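Local structure of Rho guanine nucleotide exchange factor 11 (Homo sapiens, 5JHH) at residues D45-Q50 against Q146-H151; L260-S265 against Q343-V348; E278-L283 against V313-A318. The protein probably promotes exchange of GDP for GTP on Rho-family GTPases through its tandem DH and PH domains. All coordinates share one frame; numbering follows the deposited sequence.

Contact 1. Residues D45-Q50 against Q146-H151; sequences DLIFYQ and QEAESH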
loop_
_atom_site.group_PDB
_atom_site.type_symbol
_atom_site.label_atom_id
_atom_site.label_comp_id
_atom_site.label_asym_id
_atom_site.label_seq_id
_atom_site.Cartn_x
_atom_site.Cartn_y
_atom_site.Cartn_z
ATOM N N ASP A 45 -9.412 -15.652 -14.775
ATOM C CA ASP A 45 -9.918 -15.800 -16.142
ATOM C C ASP A 45 -11.097 -16.748 -16.192
ATOM O O ASP A 45 -12.144 -16.432 -16.708
ATOM C CB ASP A 45 -8.819 -16.322 -17.040
ATOM C CG ASP A 45 -9.218 -16.348 -18.473
ATOM O OD1 ASP A 45 -9.828 -15.368 -18.897
ATOM O OD2 ASP A 45 -8.911 -17.331 -19.184
ATOM N N LEU A 46 -10.922 -17.913 -15.616
ATOM C CA LEU A 46 -11.855 -18.952 -15.843
ATOM C C LEU A 46 -13.067 -18.782 -14.928
ATOM O O LEU A 46 -14.170 -18.946 -15.380
ATOM C CB LEU A 46 -11.171 -20.311 -15.639
ATOM C CG LEU A 46 -12.087 -21.505 -15.283
ATOM C CD1 LEU A 46 -12.807 -22.028 -16.531
ATOM C CD2 LEU A 46 -11.320 -22.618 -14.549
ATOM N N ILE A 47 -12.877 -18.490 -13.644
ATOM C CA ILE A 47 -14.005 -18.479 -12.718
ATOM C C ILE A 47 -14.818 -17.183 -12.850
ATOM O O ILE A 47 -16.035 -17.208 -12.642
ATOM C CB ILE A 47 -13.557 -18.626 -11.253
ATOM C CG1 ILE A 47 -12.820 -19.949 -11.020
ATOM C CG2 ILE A 47 -14.738 -18.547 -10.302
ATOM C CD1 ILE A 47 -13.607 -21.183 -11.383
ATOM N N PHE A 48 -14.164 -16.069 -13.202
ATOM C CA PHE A 48 -14.841 -14.794 -13.208
ATOM C C PHE A 48 -15.006 -14.225 -14.611
ATOM O O PHE A 48 -16.123 -14.105 -15.124
ATOM C CB PHE A 48 -14.120 -13.817 -12.294
ATOM C CG PHE A 48 -14.149 -14.211 -10.826
ATOM C CD1 PHE A 48 -15.246 -13.938 -10.045
ATOM C CD2 PHE A 48 -13.114 -14.918 -10.266
ATOM C CE1 PHE A 48 -15.291 -14.326 -8.722
ATOM C CE2 PHE A 48 -13.121 -15.257 -8.918
ATOM C CZ PHE A 48 -14.230 -14.997 -8.154
ATOM N N TYR A 49 -13.897 -13.845 -15.218
ATOM C CA TYR A 49 -13.913 -13.066 -16.441
ATOM C C TYR A 49 -14.692 -13.723 -17.560
ATOM O O TYR A 49 -15.633 -13.132 -18.088
ATOM C CB TYR A 49 -12.482 -12.764 -16.926
ATOM C CG TYR A 49 -12.472 -12.032 -18.245
ATOM C CD1 TYR A 49 -13.034 -10.788 -18.376
ATOM C CD2 TYR A 49 -11.921 -12.623 -19.377
ATOM C CE1 TYR A 49 -13.057 -10.119 -19.612
ATOM C CE2 TYR A 49 -11.922 -11.988 -20.605
ATOM C CZ TYR A 49 -12.484 -10.731 -20.715
ATOM O OH TYR A 49 -12.452 -10.119 -21.920
ATOM N N GLN A 50 -14.342 -14.961 -17.874
ATOM C CA GLN A 50 -14.974 -15.674 -19.006
ATOM C C GLN A 50 -16.428 -15.962 -18.766
ATOM O O GLN A 50 -17.232 -15.871 -19.690
ATOM C CB GLN A 50 -14.282 -16.983 -19.320
ATOM C CG GLN A 50 -12.838 -16.804 -19.743
ATOM C CD GLN A 50 -12.669 -16.113 -21.069
ATOM O OE1 GLN A 50 -13.558 -16.105 -21.905
ATOM N NE2 GLN A 50 -11.513 -15.494 -21.255
ATOM N N GLN A 146 -21.654 -15.060 -5.502
ATOM C CA GLN A 146 -21.555 -16.043 -4.422
ATOM C C GLN A 146 -21.156 -17.382 -4.976
ATOM O O GLN A 146 -20.338 -18.069 -4.405
ATOM C CB GLN A 146 -22.869 -16.235 -3.693
ATOM C CG GLN A 146 -23.262 -15.093 -2.805
ATOM C CD GLN A 146 -24.697 -15.240 -2.316
ATOM O OE1 GLN A 146 -25.289 -16.329 -2.400
ATOM N NE2 GLN A 146 -25.266 -14.148 -1.809
ATOM N N GLU A 147 -21.780 -17.768 -6.078
ATOM C CA GLU A 147 -21.498 -19.056 -6.700
ATOM C C GLU A 147 -20.043 -19.125 -7.144
ATOM O O GLU A 147 -19.352 -20.101 -6.925
ATOM C CB GLU A 147 -22.420 -19.254 -7.914
ATOM C CG GLU A 147 -23.264 -20.532 -7.905
ATOM C CD GLU A 147 -24.728 -20.305 -8.355
ATOM O OE1 GLU A 147 -25.028 -20.508 -9.561
ATOM O OE2 GLU A 147 -25.593 -19.929 -7.508
ATOM N N ALA A 148 -19.572 -18.071 -7.787
ATOM C CA ALA A 148 -18.198 -18.058 -8.318
ATOM C C ALA A 148 -17.197 -18.173 -7.175
ATOM O O ALA A 148 -16.250 -18.959 -7.233
ATOM C CB ALA A 148 -17.946 -16.771 -9.104
ATOM N N GLU A 149 -17.460 -17.417 -6.117
ATOM C CA GLU A 149 -16.573 -17.380 -4.962
ATOM C C GLU A 149 -16.649 -18.654 -4.134
ATOM O O GLU A 149 -15.723 -18.948 -3.370
ATOM C CB GLU A 149 -16.853 -16.136 -4.118
ATOM C CG GLU A 149 -16.407 -14.872 -4.826
ATOM C CD GLU A 149 -16.768 -13.598 -4.118
ATOM O OE1 GLU A 149 -17.541 -13.686 -3.142
ATOM O OE2 GLU A 149 -16.296 -12.505 -4.572
ATOM N N SER A 150 -17.664 -19.480 -4.376
ATOM C CA SER A 150 -17.734 -20.757 -3.659
ATOM C C SER A 150 -16.841 -21.814 -4.304
ATOM O O SER A 150 -16.549 -22.834 -3.728
ATOM C CB SER A 150 -19.193 -21.248 -3.588
ATOM O OG SER A 150 -19.513 -21.969 -4.756
ATOM N N HIS A 151 -16.371 -21.552 -5.502
ATOM C CA HIS A 151 -15.511 -22.483 -6.183
ATOM C C HIS A 151 -14.213 -22.677 -5.404
ATOM O O HIS A 151 -13.721 -21.730 -4.818
ATOM C CB HIS A 151 -15.213 -21.940 -7.569
ATOM C CG HIS A 151 -14.951 -23.002 -8.569
ATOM N ND1 HIS A 151 -15.914 -23.447 -9.453
ATOM C CD2 HIS A 151 -13.844 -23.749 -8.799
ATOM C CE1 HIS A 151 -15.397 -24.402 -10.213
ATOM N NE2 HIS A 151 -14.143 -24.605 -9.836
#

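Contact 2. Residues L260-S265 against Q343-V348; sequences LTWRIS and QIYELV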
loop_
_atom_site.group_PDB
_atom_site.type_symbol
_atom_site.label_atom_id
_atom_site.label_comp_id
_atom_site.label_asym_id
_atom_site.label_seq_id
_atom_site.Cartn_x
_atom_site.Cartn_y
_atom_site.Cartn_z
ATOM N N LEU A 260 -8.326 20.545 6.888
ATOM C CA LEU A 260 -7.521 21.519 7.622
ATOM C C LEU A 260 -8.483 22.477 8.328
ATOM O O LEU A 260 -9.573 22.768 7.826
ATOM C CB LEU A 260 -6.636 22.319 6.652
ATOM C CG LEU A 260 -5.461 21.546 6.043
ATOM C CD1 LEU A 260 -4.764 22.385 4.991
ATOM C CD2 LEU A 260 -4.463 21.103 7.105
ATOM N N THR A 261 -8.092 22.966 9.492
ATOM C CA THR A 261 -8.904 23.960 10.170
ATOM C C THR A 261 -8.265 25.330 9.954
ATOM O O THR A 261 -7.091 25.519 10.212
ATOM C CB THR A 261 -9.062 23.628 11.662
ATOM O OG1 THR A 261 -9.616 22.317 11.790
ATOM C CG2 THR A 261 -10.013 24.602 12.323
ATOM N N TRP A 262 -9.055 26.263 9.459
ATOM C CA TRP A 262 -8.633 27.648 9.233
ATOM C C TRP A 262 -8.899 28.603 10.415
ATOM O O TRP A 262 -10.043 28.942 10.706
ATOM C CB TRP A 262 -9.416 28.163 8.042
ATOM C CG TRP A 262 -8.946 29.408 7.445
ATOM C CD1 TRP A 262 -7.895 30.199 7.843
ATOM C CD2 TRP A 262 -9.539 30.043 6.316
ATOM N NE1 TRP A 262 -7.810 31.293 7.001
ATOM C CE2 TRP A 262 -8.822 31.218 6.070
ATOM C CE3 TRP A 262 -10.637 29.739 5.507
ATOM C CZ2 TRP A 262 -9.123 32.053 5.000
ATOM C CZ3 TRP A 262 -10.948 30.576 4.452
ATOM C CH2 TRP A 262 -10.195 31.715 4.203
ATOM N N ARG A 263 -7.823 29.067 11.047
ATOM C CA ARG A 263 -7.871 30.095 12.104
ATOM C C ARG A 263 -7.961 31.482 11.458
ATOM O O ARG A 263 -6.943 32.125 11.174
ATOM C CB ARG A 263 -6.610 30.012 12.973
ATOM C CG ARG A 263 -6.852 29.736 14.430
ATOM C CD ARG A 263 -6.410 28.343 14.849
ATOM N NE ARG A 263 -4.966 28.233 15.012
ATOM C CZ ARG A 263 -4.351 27.328 15.778
ATOM N NH1 ARG A 263 -5.046 26.451 16.474
ATOM N NH2 ARG A 263 -3.017 27.280 15.830
ATOM N N ILE A 264 -9.190 31.913 11.219
ATOM C CA ILE A 264 -9.492 33.071 10.389
ATOM C C ILE A 264 -9.392 34.392 11.206
ATOM O O ILE A 264 -8.972 35.430 10.700
ATOM C CB ILE A 264 -10.889 32.866 9.744
ATOM C CG1 ILE A 264 -10.989 33.549 8.385
ATOM C CG2 ILE A 264 -12.015 33.308 10.676
ATOM C CD1 ILE A 264 -12.066 32.948 7.514
ATOM N N SER A 265 -9.772 34.324 12.474
ATOM C CA SER A 265 -9.610 35.415 13.421
ATOM C C SER A 265 -9.097 34.735 14.667
ATOM O O SER A 265 -8.730 33.558 14.611
ATOM C CB SER A 265 -10.954 36.077 13.722
ATOM O OG SER A 265 -11.610 35.419 14.805
ATOM N N GLN A 343 -3.186 39.927 5.878
ATOM C CA GLN A 343 -3.311 38.728 6.707
ATOM C C GLN A 343 -2.781 37.414 6.071
ATOM O O GLN A 343 -2.781 37.174 4.847
ATOM C CB GLN A 343 -4.742 38.542 7.228
ATOM C CG GLN A 343 -5.242 39.666 8.129
ATOM C CD GLN A 343 -6.171 40.655 7.412
ATOM O OE1 GLN A 343 -6.135 40.813 6.184
ATOM N NE2 GLN A 343 -7.021 41.313 8.186
ATOM N N ILE A 344 -2.278 36.606 6.985
ATOM C CA ILE A 344 -1.707 35.324 6.715
ATOM C C ILE A 344 -2.833 34.342 6.903
ATOM O O ILE A 344 -3.634 34.527 7.816
ATOM C CB ILE A 344 -0.612 35.063 7.770
ATOM C CG1 ILE A 344 0.638 35.874 7.397
ATOM C CG2 ILE A 344 -0.314 33.583 7.937
ATOM C CD1 ILE A 344 1.648 36.020 8.519
ATOM N N TYR A 345 -2.876 33.311 6.061
ATOM C CA TYR A 345 -3.758 32.160 6.268
ATOM C C TYR A 345 -3.108 31.258 7.273
ATOM O O TYR A 345 -1.963 30.815 7.074
ATOM C CB TYR A 345 -3.955 31.375 4.989
ATOM C CG TYR A 345 -4.739 32.106 3.930
ATOM C CD1 TYR A 345 -4.169 33.121 3.177
ATOM C CD2 TYR A 345 -6.048 31.760 3.672
ATOM C CE1 TYR A 345 -4.894 33.751 2.169
ATOM C CE2 TYR A 345 -6.769 32.369 2.662
ATOM C CZ TYR A 345 -6.199 33.368 1.914
ATOM O OH TYR A 345 -6.967 33.966 0.921
ATOM N N GLU A 346 -3.812 31.010 8.370
ATOM C CA GLU A 346 -3.265 30.163 9.419
ATOM C C GLU A 346 -4.042 28.867 9.368
ATOM O O GLU A 346 -5.271 28.879 9.545
ATOM C CB GLU A 346 -3.392 30.794 10.821
ATOM C CG GLU A 346 -2.885 29.875 11.944
ATOM C CD GLU A 346 -2.879 30.515 13.324
ATOM O OE1 GLU A 346 -3.374 31.669 13.436
ATOM O OE2 GLU A 346 -2.380 29.864 14.293
ATOM N N LEU A 347 -3.336 27.756 9.127
ATOM C CA LEU A 347 -4.004 26.494 8.872
ATOM C C LEU A 347 -3.568 25.464 9.878
ATOM O O LEU A 347 -2.379 25.427 10.277
ATOM C CB LEU A 347 -3.734 26.049 7.445
ATOM C CG LEU A 347 -4.435 26.935 6.412
ATOM C CD1 LEU A 347 -3.935 26.579 5.031
ATOM C CD2 LEU A 347 -5.950 26.788 6.453
ATOM N N VAL A 348 -4.521 24.626 10.298
ATOM C CA VAL A 348 -4.249 23.604 11.329
ATOM C C VAL A 348 -4.615 22.198 10.817
ATOM O O VAL A 348 -5.730 21.944 10.391
ATOM C CB VAL A 348 -4.994 23.902 12.668
ATOM C CG1 VAL A 348 -4.422 23.082 13.839
ATOM C CG2 VAL A 348 -4.911 25.371 13.002
HETATM O O HOH W 1 -5.827 32.557 8.836
#

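Contact 3. Residues E278-L283 against V313-A318; sequences EDLLVL and VLKLNA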
loop_
_atom_site.group_PDB
_atom_site.type_symbol
_atom_site.label_atom_id
_atom_site.label_comp_id
_atom_site.label_asym_id
_atom_site.label_seq_id
_atom_site.Cartn_x
_atom_site.Cartn_y
_atom_site.Cartn_z
ATOM N N GLU A 278 -1.479 21.692 -8.705
ATOM C CA GLU A 278 -0.149 22.012 -9.160
ATOM C C GLU A 278 0.156 23.507 -9.014
ATOM O O GLU A 278 1.275 23.922 -8.648
ATOM C CB GLU A 278 -0.032 21.646 -10.615
ATOM C CG GLU A 278 0.307 20.201 -10.820
ATOM C CD GLU A 278 0.629 19.924 -12.278
ATOM O OE1 GLU A 278 -0.050 20.536 -13.161
ATOM O OE2 GLU A 278 1.552 19.099 -12.518
ATOM N N ASP A 279 -0.857 24.310 -9.286
ATOM C CA ASP A 279 -0.651 25.745 -9.406
ATOM C C ASP A 279 -1.413 26.524 -8.332
ATOM O O ASP A 279 -1.089 27.674 -8.076
ATOM C CB ASP A 279 -1.074 26.178 -10.807
ATOM C CG ASP A 279 -2.496 25.702 -11.169
ATOM O OD1 ASP A 279 -3.146 24.931 -10.420
ATOM O OD2 ASP A 279 -2.995 26.110 -12.219
ATOM N N LEU A 280 -2.398 25.875 -7.705
ATOM C CA LEU A 280 -3.319 26.508 -6.753
ATOM C C LEU A 280 -3.520 25.666 -5.509
ATOM O O LEU A 280 -3.545 24.454 -5.590
ATOM C CB LEU A 280 -4.710 26.707 -7.379
ATOM C CG LEU A 280 -4.709 27.420 -8.731
ATOM C CD1 LEU A 280 -6.072 27.386 -9.385
ATOM C CD2 LEU A 280 -4.199 28.843 -8.552
ATOM N N LEU A 281 -3.696 26.340 -4.375
ATOM C CA LEU A 281 -4.299 25.771 -3.173
ATOM C C LEU A 281 -5.758 26.225 -3.088
ATOM O O LEU A 281 -6.014 27.418 -3.156
ATOM C CB LEU A 281 -3.568 26.276 -1.947
ATOM C CG LEU A 281 -3.993 25.679 -0.604
ATOM C CD1 LEU A 281 -3.546 24.228 -0.553
ATOM C CD2 LEU A 281 -3.408 26.468 0.578
ATOM N N VAL A 282 -6.713 25.299 -2.966
ATOM C CA VAL A 282 -8.131 25.680 -2.996
ATOM C C VAL A 282 -8.810 25.248 -1.709
ATOM O O VAL A 282 -8.665 24.107 -1.261
ATOM C CB VAL A 282 -8.917 25.252 -4.283
ATOM C CG1 VAL A 282 -8.014 24.809 -5.414
ATOM C CG2 VAL A 282 -9.960 24.207 -4.008
ATOM N N LEU A 283 -9.499 26.209 -1.090
ATOM C CA LEU A 283 -10.111 26.023 0.214
ATOM C C LEU A 283 -11.618 25.844 0.054
ATOM O O LEU A 283 -12.312 26.701 -0.509
ATOM C CB LEU A 283 -9.820 27.218 1.104
ATOM C CG LEU A 283 -8.361 27.655 1.168
ATOM C CD1 LEU A 283 -8.236 29.008 1.846
ATOM C CD2 LEU A 283 -7.531 26.629 1.911
ATOM N N VAL A 313 -9.005 30.797 -2.988
ATOM C CA VAL A 313 -8.014 30.238 -3.876
ATOM C C VAL A 313 -6.723 31.016 -3.725
ATOM O O VAL A 313 -6.727 32.240 -3.689
ATOM C CB VAL A 313 -8.463 30.355 -5.324
ATOM C CG1 VAL A 313 -7.401 29.799 -6.259
ATOM C CG2 VAL A 313 -9.771 29.633 -5.513
ATOM N N LEU A 314 -5.616 30.301 -3.648
ATOM C CA LEU A 314 -4.285 30.914 -3.569
ATOM C C LEU A 314 -3.450 30.415 -4.720
ATOM O O LEU A 314 -3.517 29.253 -5.055
ATOM C CB LEU A 314 -3.625 30.554 -2.226
ATOM C CG LEU A 314 -4.445 31.068 -1.032
ATOM C CD1 LEU A 314 -3.867 30.690 0.315
ATOM C CD2 LEU A 314 -4.573 32.584 -1.134
ATOM N N LYS A 315 -2.683 31.309 -5.329
ATOM C CA LYS A 315 -1.728 30.948 -6.356
ATOM C C LYS A 315 -0.392 30.636 -5.712
ATOM O O LYS A 315 0.190 31.453 -4.991
ATOM C CB LYS A 315 -1.587 32.067 -7.372
ATOM C CG LYS A 315 -2.892 32.433 -8.063
ATOM C CD LYS A 315 -2.587 32.971 -9.457
ATOM C CE LYS A 315 -3.785 33.643 -10.115
ATOM N NZ LYS A 315 -3.777 35.117 -9.903
ATOM N N LEU A 316 0.096 29.437 -5.993
ATOM C CA LEU A 316 1.268 28.917 -5.348
ATOM C C LEU A 316 2.506 29.671 -5.740
ATOM O O LEU A 316 3.497 29.593 -5.041
ATOM C CB LEU A 316 1.426 27.435 -5.674
ATOM C CG LEU A 316 0.349 26.485 -5.117
ATOM C CD1 LEU A 316 0.590 25.096 -5.641
ATOM C CD2 LEU A 316 0.319 26.463 -3.598
ATOM N N ASN A 317 2.469 30.413 -6.837
ATOM C CA ASN A 317 3.637 31.217 -7.218
ATOM C C ASN A 317 3.736 32.554 -6.486
ATOM O O ASN A 317 4.713 33.283 -6.660
ATOM C CB ASN A 317 3.641 31.485 -8.725
ATOM C CG ASN A 317 2.405 32.195 -9.185
ATOM O OD1 ASN A 317 1.636 32.715 -8.387
ATOM N ND2 ASN A 317 2.186 32.190 -10.469
ATOM N N ALA A 318 2.722 32.844 -5.671
ATOM C CA ALA A 318 2.572 34.108 -4.957
ATOM C C ALA A 318 2.341 33.867 -3.460
ATOM O O ALA A 318 1.544 34.579 -2.816
ATOM C CB ALA A 318 1.397 34.886 -5.544
HETATM O O HOH W 2 0.853 29.408 -9.353
#

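Contact 1. Residues D45-Q50 against Q146-H151
Ile47 and Phe48 of one helix meet Ala148, Glu149 and His151 at the end of another, in a contact that is almost wholly apolar. The short helical segments run nearly antiparallel, at 166°, with their axes 9.7 Å apart.

One element is a CH-pi contact: the methyl CD1 of Ile47 stands over the middle of one face of the imidazole, 3.6 Å from the centroid of the His151 ring and only 7° off its normal. The torsions of Ile47 divide its two branches between different partners. With CG1 beside the backbone N (chi1 -61°) and carrying CD1 to the histidine, CG2 falls anti to that nitrogen, where it lies 3.4 Å from Ala148 O and also touches Ala148 CB.

Van der Waals packing of the phenyl ring makes up the rest. Phe48 CE1 approaches Ala148 CB to 3.6 Å. Farther round the ring, Glu149 CG lies at the phenyl edge, 4.0 Å from Phe48 CZ, and the two side chains cross at about a right angle. The carboxylate beyond is used separately, Glu149 OE2 accepting a hydrogen bond from Leu159 N. Leu159 and Leu162 of helix 159-162 also touch Phe48.

Joining helices 18-54 and 139-150 of the helical RhoGEF domain, the contact therefore depends on shape and dispersion, with a small alanine between two larger side chains and the glutamate contributing its methylene carbon rather than its charge.

Contact 2. Residues L260-S265 against Q343-V348
A water held between the strands donates to Arg263 O and Ile344 O and accepts from Glu346 N, at 2.6 Å from that nitrogen, with a weak fourth bond from Trp262 NE1. On the edge of the pair, NH2 of Arg263, 3.1 Å from Glu346 OE2, and more weakly NE make a salt bridge to that one oxygen. The guanidinium presents its edge, and NH2 meets OE2 from above the carboxylate plane, the two flat groups standing 85° apart. Val348 CG2 sits over the centre of one guanidinium face, 3.4 Å from Arg263 CZ; a second charge partner, Asp327, binds NH2.

Between the backbones, Thr261 N gives Val348 O a nearly straight bond of 2.7 Å. Val348 N returns one to Thr261 O, and Arg263 N bonds to Glu346 O.

With CG anti to the backbone N (chi1 -166°), the indole of Trp262 lies beside Tyr345; the ring planes are 19° apart but slid so far that they barely overlap, with Trp262 CZ2 3.3 Å from Tyr345 CE2. Phe310 meets both rings, and Leu347 CD2 packs on Trp262 CB.

This antiparallel pairing, with an aromatic and aliphatic face turned inward, joins strands 254-263 and 345-348 in the curled sheet of a PH domain.

Contact 3. Residues E278-L283 against V313-A318
Leu316 packs along the backbone from Glu278 to Leu281. Its CB starts 3.5 Å from Asp279 O, and CG remains equally near that oxygen. At the branch the two methyls separate: Leu316 CD1 goes on to Glu278 O, at 3.3 Å, and also packs on the carbonyl carbon of Asp279, whereas CD2 turns to Leu281, where it meets the backbone N and, at 4.2 Å, CB. With CG beside its backbone N (chi1 -66°), the side chain folds over the same peptide that its own amide binds. Leu276 of strand 269-277 and the C-terminal Ala369 also touch this leucine.

That amide forms a nearly straight hydrogen bond, Leu316 N to Asp279 O, of 3.0 Å (174°), although the donor is tilted 33° from the carbonyl plane. A water donates to Asp279 O as well and accepts from Asn317 N, bridging the segments where strand 313-315 has ended. Asp279 turns its carboxylate elsewhere, to a salt bridge with Arg252.

Farther along, Leu281 and Leu314 form a hydrogen-bonded antiparallel pair with reciprocal backbone bonds, and Leu281 CD2 lies 4.3 Å from Leu314 CD1. Ile333 touches both leucines on this face.

Leu280 belongs to the other face. Its CD2 meets Lys315 CG at 3.9 Å and Val313 CG1 at 4.1 Å; Leu280 and Lys315 lie side by side and point the same way, so the lysine adds the aliphatic start of its chain to the packing.

An antiparallel pairing of strands 280-287 and 313-315, with buried aliphatic side chains on both faces, is in keeping with the curled beta-sheet of a PH domain.

Overall arrangement
Contact 1 closes first along the chain and joins two helices of the RhoGEF (DH) domain, while contacts 2 and 3 lie in the PH domain on the opposite side of the chain's centre. Contact 1 is 52 Å from contact 2 and 48 Å from contact 3, centre to centre, and touches neither. Contact 3 is nested within the loop closed by contact 2. Their centres are 15 Å apart, both belong to one curled sheet, and they meet directly: Tyr345 packs on Leu314 and Leu283, and Trp262 also reaches Leu283. The PH pair thus shares one hydrophobic core, separate from the helical packing of the domain expected to carry exchange activity.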